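PDB 6NAL: thiol-activated cytolysin from Desulfobulbus propionicus, which probably perforates target cell membranes by assembling into ring-shaped pores, as related cholesterol-dependent cytolysins do. Local coordinates for residues A[72-78]-A[89-95]; A[376-381]-A[405-409]; A[424-430]-A[442-448]. One frame throughout, in Å; residues are numbered along the deposited sequence.

How the contacts relate
Contact 1 comes first along the chain. It closes a short loop through helix 81-84, joining 72-78 to 89-95 in the larger, N-terminal part of the protein. Contacts 2 and 3 follow in the C-terminal beta sandwich. The three lie in series, and none nests in or crosses another. Contact 2 closes the far ends of hairpin 378-389/394-408, and contact 3 pairs the strands of hairpin 422-432/440-449. Strands 378-389 and 422-432 are neighbours in one four-stranded sheet, so contacts 2 and 3 touch. There R379 NE and E430 OE1 form a salt bridge of 2.9 Å. Contact 1 is remote, its centre about 90 Å from that of contact 2.

Contact 1: A[72-78]-A[89-95]; sequences YPGALLV and QELAVDK
L76 and V78 meet Q89 and L91 through two backbone hydrogen bonds. V78 N donates to Q89 O at 3.0 Å. L91 N reaches L76 O at 3.3 Å. Between them L77 and E90 form an antiparallel non-hydrogen-bonded pair. The Q89 carbonyl also takes a CA-H...O contact from L77 CA, and L77 CD2 leans on the same oxygen.

The apolar contacts centre on L91. Its CB rests 4.0 Å from L76 CB and 4.1 Å from V78 CG1, so it spans the two side chains that turn to its side of the strand. L91 meets V78 at about a right angle. Farther along, the chain of K95 slides past L76 in the opposite direction, and L76 CD1 touches K95 CD at 3.9 Å.

Polar contacts run through water. One water takes the N-H of L76 and sits next to K95 NZ. Another links Y72 OH to E90 OE2, donating to the carboxylate at 2.8 Å. A third donates to V78 O and accepts from Q89 N. K95 NZ and Y72 OH both bond to P116 O outside the segments, and this fixes the lysine's end beside the tyrosine.

A type II turn from Y72 to A75 carries G74 at positive phi. With chi1 at 56°, the Y72 ring folds back so that A75 CB lies 3.6 Å above its centre.

In the larger sheet, strand 76-78 runs between 89-90 and strand 232-250. A75 and L77 bond to V235 and L233 of the latter. Helix 118-133 covers Y72 and P73 through V121.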
loop_
_atom_site.group_PDB
_atom_site.type_symbol
_atom_site.label_atom_id
_atom_site.label_comp_id
_atom_site.label_asym_id
_atom_site.label_seq_id
_atom_site.Cartn_x
_atom_site.Cartn_y
_atom_site.Cartn_z
ATOM N N TYR A 72 6.671 -38.420 -27.317
ATOM C CA TYR A 72 7.967 -39.016 -27.032
ATOM C C TYR A 72 9.040 -38.375 -27.898
ATOM O O TYR A 72 8.757 -37.743 -28.939
ATOM C CB TYR A 72 7.921 -40.543 -27.276
ATOM C CG TYR A 72 7.454 -40.889 -28.692
ATOM C CD1 TYR A 72 6.097 -40.988 -28.994
ATOM C CD2 TYR A 72 8.360 -41.049 -29.735
ATOM C CE1 TYR A 72 5.650 -41.275 -30.297
ATOM C CE2 TYR A 72 7.922 -41.298 -31.027
ATOM C CZ TYR A 72 6.563 -41.411 -31.289
ATOM O OH TYR A 72 6.093 -41.676 -32.532
ATOM N N PRO A 73 10.293 -38.534 -27.505
ATOM C CA PRO A 73 11.367 -37.899 -28.264
ATOM C C PRO A 73 11.364 -38.410 -29.691
ATOM O O PRO A 73 11.356 -39.615 -29.930
ATOM C CB PRO A 73 12.646 -38.308 -27.508
ATOM C CG PRO A 73 12.189 -38.673 -26.163
ATOM C CD PRO A 73 10.745 -39.118 -26.233
ATOM N N GLY A 74 11.407 -37.484 -30.641
ATOM C CA GLY A 74 11.351 -37.831 -32.036
ATOM C C GLY A 74 9.961 -38.028 -32.593
ATOM O O GLY A 74 9.829 -38.381 -33.780
ATOM N N ALA A 75 8.918 -37.829 -31.792
ATOM C CA ALA A 75 7.573 -37.836 -32.378
ATOM C C ALA A 75 7.419 -36.650 -33.321
ATOM O O ALA A 75 8.215 -35.697 -33.295
ATOM C CB ALA A 75 6.485 -37.781 -31.299
ATOM N N LEU A 76 6.397 -36.721 -34.181
ATOM C CA LEU A 76 5.987 -35.595 -35.012
ATOM C C LEU A 76 4.558 -35.207 -34.668
ATOM O O LEU A 76 3.734 -36.055 -34.298
ATOM C CB LEU A 76 6.081 -35.924 -36.463
ATOM C CG LEU A 76 7.498 -36.114 -36.992
ATOM C CD1 LEU A 76 7.296 -36.526 -38.477
ATOM C CD2 LEU A 76 8.355 -34.908 -36.883
ATOM N N LEU A 77 4.276 -33.916 -34.759
ATOM C CA LEU A 77 2.971 -33.404 -34.374
ATOM C C LEU A 77 2.562 -32.373 -35.398
ATOM O O LEU A 77 3.427 -31.819 -36.081
ATOM C CB LEU A 77 2.997 -32.730 -33.001
ATOM C CG LEU A 77 3.399 -33.587 -31.822
ATOM C CD1 LEU A 77 3.724 -32.666 -30.634
ATOM C CD2 LEU A 77 2.242 -34.586 -31.510
ATOM N N VAL A 78 1.255 -32.070 -35.467
ATOM C CA VAL A 78 0.801 -30.880 -36.196
ATOM C C VAL A 78 0.581 -29.737 -35.198
ATOM O O VAL A 78 -0.151 -29.870 -34.211
ATOM C CB VAL A 78 -0.450 -31.131 -37.075
ATOM C CG1 VAL A 78 -0.334 -32.450 -37.867
ATOM C CG2 VAL A 78 -1.744 -31.102 -36.295
ATOM N N GLN A 89 -1.740 -33.178 -31.379
ATOM C CA GLN A 89 -2.310 -33.877 -32.517
ATOM C C GLN A 89 -1.168 -34.626 -33.194
ATOM O O GLN A 89 -0.260 -34.013 -33.787
ATOM C CB GLN A 89 -3.001 -32.897 -33.477
ATOM C CG GLN A 89 -3.676 -33.603 -34.655
ATOM C CD GLN A 89 -4.261 -32.660 -35.715
ATOM O OE1 GLN A 89 -4.534 -31.486 -35.450
ATOM N NE2 GLN A 89 -4.432 -33.186 -36.945
ATOM N N GLU A 90 -1.203 -35.948 -33.076
ATOM C CA GLU A 90 -0.250 -36.806 -33.765
ATOM C C GLU A 90 -0.273 -36.590 -35.282
ATOM O O GLU A 90 -1.323 -36.374 -35.893
ATOM C CB GLU A 90 -0.569 -38.245 -33.422
ATOM C CG GLU A 90 0.467 -39.295 -33.846
ATOM C CD GLU A 90 0.008 -40.720 -33.452
ATOM O OE1 GLU A 90 -1.231 -40.905 -33.322
ATOM O OE2 GLU A 90 0.873 -41.622 -33.251
ATOM N N LEU A 91 0.921 -36.579 -35.861
ATOM C CA LEU A 91 1.149 -36.615 -37.301
ATOM C C LEU A 91 1.542 -38.045 -37.646
ATOM O O LEU A 91 2.714 -38.414 -37.593
ATOM C CB LEU A 91 2.241 -35.631 -37.684
ATOM C CG LEU A 91 2.671 -35.743 -39.139
ATOM C CD1 LEU A 91 1.405 -35.611 -39.975
ATOM C CD2 LEU A 91 3.641 -34.699 -39.522
ATOM N N ALA A 92 0.553 -38.860 -37.977
ATOM C CA ALA A 92 0.761 -40.305 -38.123
ATOM C C ALA A 92 1.166 -40.630 -39.558
ATOM O O ALA A 92 0.330 -40.791 -40.458
ATOM C CB ALA A 92 -0.492 -41.070 -37.708
ATOM N N VAL A 93 2.478 -40.715 -39.776
ATOM C CA VAL A 93 3.033 -41.188 -41.039
ATOM C C VAL A 93 4.234 -42.084 -40.752
ATOM O O VAL A 93 4.724 -42.178 -39.623
ATOM C CB VAL A 93 3.431 -40.030 -41.983
ATOM C CG1 VAL A 93 2.191 -39.334 -42.524
ATOM C CG2 VAL A 93 4.315 -39.023 -41.292
ATOM N N ASP A 94 4.709 -42.753 -41.790
ATOM C CA ASP A 94 5.835 -43.662 -41.631
ATOM C C ASP A 94 7.123 -42.863 -41.643
ATOM O O ASP A 94 7.276 -41.921 -42.429
ATOM C CB ASP A 94 5.831 -44.702 -42.750
ATOM C CG ASP A 94 4.594 -45.581 -42.709
ATOM O OD1 ASP A 94 4.246 -46.015 -41.586
ATOM O OD2 ASP A 94 3.973 -45.832 -43.773
ATOM N N LYS A 95 8.059 -43.261 -40.800
ATOM C CA LYS A 95 9.273 -42.484 -40.636
ATOM C C LYS A 95 10.525 -43.328 -40.827
ATOM O O LYS A 95 10.492 -44.555 -40.770
ATOM C CB LYS A 95 9.289 -41.825 -39.254
ATOM C CG LYS A 95 8.190 -40.780 -39.045
ATOM C CD LYS A 95 8.179 -40.267 -37.634
ATOM C CE LYS A 95 7.156 -40.981 -36.783
ATOM N NZ LYS A 95 7.126 -40.287 -35.463
HETATM O O HOH W 1 3.358 -40.569 -32.723
HETATM O O HOH W 2 4.906 -39.123 -35.200
HETATM O O HOH W 3 -1.302 -30.054 -31.891
#

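Contact 2: A[376-381]-A[405-409]; sequences YVARFT and GKDRT
The open end of beta hairpin 378-389/394-408, in the C-terminal beta sandwich, brings A378 against R408. They are an antiparallel hydrogen-bonded pair. A378 N donates to R408 O at 2.8 Å. At the other end G405 N bonds to F380 O at 3.1 Å.

At F380 and K406 the strands separate. F380 N and K406 O are 4.3 Å from each other, too far for a direct bond, and a water stands between them. It accepts from F380 N at 3.2 Å and from R408 NH1 at 3.0 Å, and lies in the plane of the guanidinium at its edge. Its distance to K406 O is short and doubtful. R408 is bent at chi2, which brings its end back to this water.

The pairing of the strands sets R379 CB 3.2 Å from K406 O. CG of R379 stands between its backbone N and carbonyl carbon (chi1 56°), which carries the extended chain over G405, with R379 CD 3.5 Å from G405 O. Beyond the segments NE is held by E430, and the side chain makes a cation-pi contact with W440. The same residue packs on A144 of the second subunit.

On the R379 side V377 CG1 packs 3.6 Å from D407 CB. W440 touches both. On the other face A378 and F380 are buried, against I459 and H372 of the opposing sheet.

W440 belongs to the tryptophan-rich sequence of cholesterol-dependent cytolysins. A hairpin mouth next to that loop, with one face on the sandwich core, fits the membrane-facing domain of this family.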
loop_
_atom_site.group_PDB
_atom_site.type_symbol
_atom_site.label_atom_id
_atom_site.label_comp_id
_atom_site.label_asym_id
_atom_site.label_seq_id
_atom_site.Cartn_x
_atom_site.Cartn_y
_atom_site.Cartn_z
ATOM N N TYR A 376 -3.728 19.047 41.543
ATOM C CA TYR A 376 -4.103 20.235 40.778
ATOM C C TYR A 376 -5.271 19.829 39.879
ATOM O O TYR A 376 -5.621 18.661 39.800
ATOM C CB TYR A 376 -2.942 20.812 39.959
ATOM C CG TYR A 376 -2.212 19.806 39.075
ATOM C CD1 TYR A 376 -2.772 19.366 37.885
ATOM C CD2 TYR A 376 -0.962 19.301 39.438
ATOM C CE1 TYR A 376 -2.115 18.426 37.087
ATOM C CE2 TYR A 376 -0.294 18.363 38.649
ATOM C CZ TYR A 376 -0.860 17.933 37.468
ATOM O OH TYR A 376 -0.203 17.021 36.644
ATOM N N VAL A 377 -5.921 20.804 39.263
ATOM C CA VAL A 377 -7.015 20.539 38.333
ATOM C C VAL A 377 -6.402 20.374 36.957
ATOM O O VAL A 377 -5.534 21.160 36.553
ATOM C CB VAL A 377 -8.047 21.682 38.341
ATOM C CG1 VAL A 377 -9.058 21.496 37.200
ATOM C CG2 VAL A 377 -8.787 21.752 39.697
ATOM N N ALA A 378 -6.821 19.359 36.248
ATOM C CA ALA A 378 -6.209 19.070 34.966
ATOM C C ALA A 378 -7.293 18.881 33.919
ATOM O O ALA A 378 -8.416 18.496 34.224
ATOM C CB ALA A 378 -5.348 17.824 35.051
ATOM N N ARG A 379 -6.962 19.167 32.685
ATOM C CA ARG A 379 -7.850 18.775 31.611
ATOM C C ARG A 379 -7.054 18.065 30.543
ATOM O O ARG A 379 -5.862 18.340 30.332
ATOM C CB ARG A 379 -8.589 19.957 31.026
ATOM C CG ARG A 379 -7.697 21.014 30.558
ATOM C CD ARG A 379 -8.484 22.266 30.293
ATOM N NE ARG A 379 -7.617 23.174 29.560
ATOM C CZ ARG A 379 -7.821 24.477 29.493
ATOM N NH1 ARG A 379 -8.894 24.998 30.083
ATOM N NH2 ARG A 379 -6.965 25.243 28.831
ATOM N N PHE A 380 -7.756 17.123 29.917
ATOM C CA PHE A 380 -7.288 16.242 28.857
ATOM C C PHE A 380 -8.012 16.591 27.550
ATOM O O PHE A 380 -9.229 16.793 27.543
ATOM C CB PHE A 380 -7.583 14.764 29.188
ATOM C CG PHE A 380 -6.804 14.191 30.337
ATOM C CD1 PHE A 380 -7.288 14.292 31.608
ATOM C CD2 PHE A 380 -5.634 13.494 30.129
ATOM C CE1 PHE A 380 -6.603 13.780 32.685
ATOM C CE2 PHE A 380 -4.941 12.962 31.218
ATOM C CZ PHE A 380 -5.446 13.109 32.497
ATOM N N THR A 381 -7.280 16.616 26.438
ATOM C CA THR A 381 -7.865 16.726 25.098
ATOM C C THR A 381 -7.350 15.587 24.229
ATOM O O THR A 381 -6.132 15.411 24.085
ATOM C CB THR A 381 -7.520 18.068 24.471
ATOM O OG1 THR A 381 -7.845 19.091 25.407
ATOM C CG2 THR A 381 -8.317 18.326 23.196
ATOM N N GLY A 405 -11.391 18.979 27.202
ATOM C CA GLY A 405 -11.454 20.260 27.853
ATOM C C GLY A 405 -11.994 20.270 29.265
ATOM O O GLY A 405 -11.786 21.257 29.990
ATOM N N LYS A 406 -12.683 19.224 29.693
ATOM C CA LYS A 406 -13.341 19.285 30.990
ATOM C C LYS A 406 -12.320 19.181 32.127
ATOM O O LYS A 406 -11.298 18.482 32.023
ATOM C CB LYS A 406 -14.383 18.174 31.115
ATOM C CG LYS A 406 -15.715 18.414 30.319
ATOM C CD LYS A 406 -16.090 19.912 30.087
ATOM C CE LYS A 406 -15.748 20.409 28.662
ATOM N NZ LYS A 406 -16.005 21.883 28.422
ATOM N N ASP A 407 -12.624 19.871 33.230
ATOM C CA ASP A 407 -11.743 19.920 34.392
ATOM C C ASP A 407 -11.786 18.615 35.174
ATOM O O ASP A 407 -12.807 17.937 35.253
ATOM C CB ASP A 407 -12.130 21.078 35.298
ATOM C CG ASP A 407 -11.807 22.451 34.674
ATOM O OD1 ASP A 407 -11.343 22.504 33.499
ATOM O OD2 ASP A 407 -12.036 23.484 35.361
ATOM N N ARG A 408 -10.650 18.251 35.730
ATOM C CA ARG A 408 -10.487 16.915 36.266
ATOM C C ARG A 408 -9.695 17.006 37.547
ATOM O O ARG A 408 -8.693 17.732 37.601
ATOM C CB ARG A 408 -9.777 16.012 35.231
ATOM C CG ARG A 408 -10.615 14.892 34.690
ATOM C CD ARG A 408 -11.362 15.216 33.428
ATOM N NE ARG A 408 -12.509 14.315 33.387
ATOM C CZ ARG A 408 -13.408 14.245 32.407
ATOM N NH1 ARG A 408 -13.301 14.995 31.307
ATOM N NH2 ARG A 408 -14.415 13.397 32.519
ATOM N N THR A 409 -10.109 16.222 38.551
ATOM C CA THR A 409 -9.522 16.311 39.881
ATOM C C THR A 409 -9.070 14.952 40.404
ATOM O O THR A 409 -9.473 13.905 39.904
ATOM C CB THR A 409 -10.498 16.868 40.949
ATOM O OG1 THR A 409 -11.566 15.928 41.154
ATOM C CG2 THR A 409 -11.080 18.212 40.601
HETATM O O HOH W 4 -10.858 16.558 30.467
#

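Contact 3: A[424-430]-A[442-448]; sequences NISIKTE and TSGYKVG
Strands 424-430 and 444-447 run antiparallel, 173° apart in direction and 4.7 Å between axes, with I427 bonded to K446 in both directions. They form a beta hairpin of the C-terminal sandwich, closed by the tryptophan-rich loop. I427 N reaches K446 O at 2.8 Å and K446 N reaches I427 O at 3.0 Å. T429 N adds a bond to G444 O.

Beyond T429 the register slips by one residue. T429 pairs with G444, but E430 pairs with T442, and S443 is the extra residue of a beta bulge. S443 N still donates to T429 O, though bent to 143°.

K428 and Y445 share the face that meets the second subunit, and they cross obliquely. K428 bends at chi3 (-89°), which lays CE 3.8 Å above the centre of the Y445 ring, a CH-pi contact. NZ lies farther out, 5.0 Å from the ring centroid, in a cation-pi contact over the same face. NZ also hydrogen-bonds to F146 O of the second subunit, its strongest polar partner, while Y445 OH bonds to Y148 N of that subunit. The lysine chain covers one face of the ring, and the intersubunit bond holds its hydroxyl.

T442 rests its CG2 near K428 CG. At the far end N424 OD1 comes 3.2 Å from G448 CA.

On the other face I427 and T429 look toward the opposing sheet, where T429 meets I459 and F468. T429 OG1 and S443 OG join in a hydrogen bond of 2.7 Å, and either could be the donor.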
loop_
_atom_site.group_PDB
_atom_site.type_symbol
_atom_site.label_atom_id
_atom_site.label_comp_id
_atom_site.label_asym_id
_atom_site.label_seq_id
_atom_site.Cartn_x
_atom_site.Cartn_y
_atom_site.Cartn_z
ATOM N N ASN A 424 -4.015 8.673 13.714
ATOM C CA ASN A 424 -3.595 10.079 13.885
ATOM C C ASN A 424 -4.008 10.654 15.239
ATOM O O ASN A 424 -4.575 11.745 15.351
ATOM C CB ASN A 424 -4.152 10.905 12.727
ATOM C CG ASN A 424 -3.398 12.177 12.506
ATOM O OD1 ASN A 424 -2.432 12.462 13.206
ATOM N ND2 ASN A 424 -3.852 12.979 11.540
ATOM N N ILE A 425 -3.681 9.901 16.287
ATOM C CA ILE A 425 -4.128 10.212 17.629
ATOM C C ILE A 425 -3.345 11.393 18.148
ATOM O O ILE A 425 -2.115 11.431 18.049
ATOM C CB ILE A 425 -3.936 9.012 18.556
ATOM C CG1 ILE A 425 -5.025 7.966 18.396
ATOM C CG2 ILE A 425 -3.993 9.452 19.952
ATOM C CD1 ILE A 425 -5.012 7.291 17.085
ATOM N N SER A 426 -4.044 12.350 18.724
ATOM C CA SER A 426 -3.409 13.481 19.379
ATOM C C SER A 426 -3.908 13.569 20.813
ATOM O O SER A 426 -5.101 13.381 21.082
ATOM C CB SER A 426 -3.680 14.758 18.601
ATOM O OG SER A 426 -3.681 15.907 19.429
ATOM N N ILE A 427 -2.969 13.825 21.733
ATOM C CA ILE A 427 -3.245 13.849 23.167
ATOM C C ILE A 427 -2.551 15.042 23.758
ATOM O O ILE A 427 -1.348 15.194 23.565
ATOM C CB ILE A 427 -2.759 12.588 23.897
ATOM C CG1 ILE A 427 -3.414 11.359 23.313
ATOM C CG2 ILE A 427 -3.098 12.666 25.393
ATOM C CD1 ILE A 427 -2.805 10.049 23.891
ATOM N N LYS A 428 -3.283 15.855 24.528
ATOM C CA LYS A 428 -2.733 17.021 25.207
ATOM C C LYS A 428 -3.211 17.022 26.650
ATOM O O LYS A 428 -4.385 16.786 26.911
ATOM C CB LYS A 428 -3.168 18.350 24.542
ATOM C CG LYS A 428 -2.454 19.581 25.053
ATOM C CD LYS A 428 -3.299 20.816 24.938
ATOM C CE LYS A 428 -3.119 21.506 23.584
ATOM N NZ LYS A 428 -4.003 22.712 23.479
ATOM N N THR A 429 -2.312 17.322 27.582
ATOM C CA THR A 429 -2.659 17.430 28.993
ATOM C C THR A 429 -2.255 18.799 29.539
ATOM O O THR A 429 -1.130 19.257 29.310
ATOM C CB THR A 429 -1.977 16.337 29.823
ATOM O OG1 THR A 429 -0.542 16.403 29.669
ATOM C CG2 THR A 429 -2.422 14.992 29.382
ATOM N N GLU A 430 -3.155 19.436 30.296
ATOM C CA GLU A 430 -2.837 20.705 30.928
ATOM C C GLU A 430 -3.174 20.651 32.413
ATOM O O GLU A 430 -4.120 19.991 32.839
ATOM C CB GLU A 430 -3.579 21.837 30.260
ATOM C CG GLU A 430 -3.241 22.017 28.811
ATOM C CD GLU A 430 -4.273 22.875 28.096
ATOM O OE1 GLU A 430 -5.410 22.396 27.899
ATOM O OE2 GLU A 430 -3.957 24.028 27.739
ATOM N N THR A 442 1.020 23.310 30.015
ATOM C CA THR A 442 0.881 22.108 29.215
ATOM C C THR A 442 1.964 21.132 29.623
ATOM O O THR A 442 3.142 21.422 29.442
ATOM C CB THR A 442 0.983 22.416 27.723
ATOM O OG1 THR A 442 -0.113 23.259 27.343
ATOM C CG2 THR A 442 0.945 21.110 26.920
ATOM N N SER A 443 1.578 19.976 30.146
ATOM C CA SER A 443 2.582 18.984 30.522
ATOM C C SER A 443 2.877 17.991 29.413
ATOM O O SER A 443 3.823 17.203 29.535
ATOM C CB SER A 443 2.134 18.230 31.773
ATOM O OG SER A 443 0.850 17.656 31.590
ATOM N N GLY A 444 2.115 18.015 28.330
ATOM C CA GLY A 444 2.322 17.076 27.256
ATOM C C GLY A 444 1.474 17.408 26.058
ATOM O O GLY A 444 0.329 17.787 26.217
ATOM N N TYR A 445 2.020 17.277 24.862
ATOM C CA TYR A 445 1.315 17.578 23.611
ATOM C C TYR A 445 1.952 16.670 22.556
ATOM O O TYR A 445 2.975 17.017 21.961
ATOM C CB TYR A 445 1.425 19.030 23.192
ATOM C CG TYR A 445 0.440 19.497 22.153
ATOM C CD1 TYR A 445 -0.539 18.649 21.624
ATOM C CD2 TYR A 445 0.452 20.829 21.741
ATOM C CE1 TYR A 445 -1.473 19.134 20.697
ATOM C CE2 TYR A 445 -0.454 21.306 20.834
ATOM C CZ TYR A 445 -1.409 20.462 20.319
ATOM O OH TYR A 445 -2.272 21.001 19.412
ATOM N N LYS A 446 1.344 15.513 22.359
ATOM C CA LYS A 446 1.766 14.505 21.390
ATOM C C LYS A 446 0.727 14.501 20.282
ATOM O O LYS A 446 -0.472 14.362 20.556
ATOM C CB LYS A 446 1.888 13.145 22.088
ATOM C CG LYS A 446 2.785 13.243 23.409
ATOM C CD LYS A 446 4.244 12.883 23.124
ATOM C CE LYS A 446 5.179 13.126 24.317
ATOM N NZ LYS A 446 5.425 14.577 24.549
ATOM N N VAL A 447 1.168 14.761 19.057
ATOM C CA VAL A 447 0.300 14.725 17.885
ATOM C C VAL A 447 0.758 13.592 16.980
ATOM O O VAL A 447 1.899 13.152 17.027
ATOM C CB VAL A 447 0.293 16.045 17.095
ATOM C CG1 VAL A 447 -0.463 17.113 17.855
ATOM C CG2 VAL A 447 1.721 16.450 16.792
ATOM N N GLY A 448 -0.175 13.091 16.171
ATOM C CA GLY A 448 0.159 12.204 15.071
ATOM C C GLY A 448 0.617 10.836 15.490
ATOM O O GLY A 448 1.374 10.194 14.769
#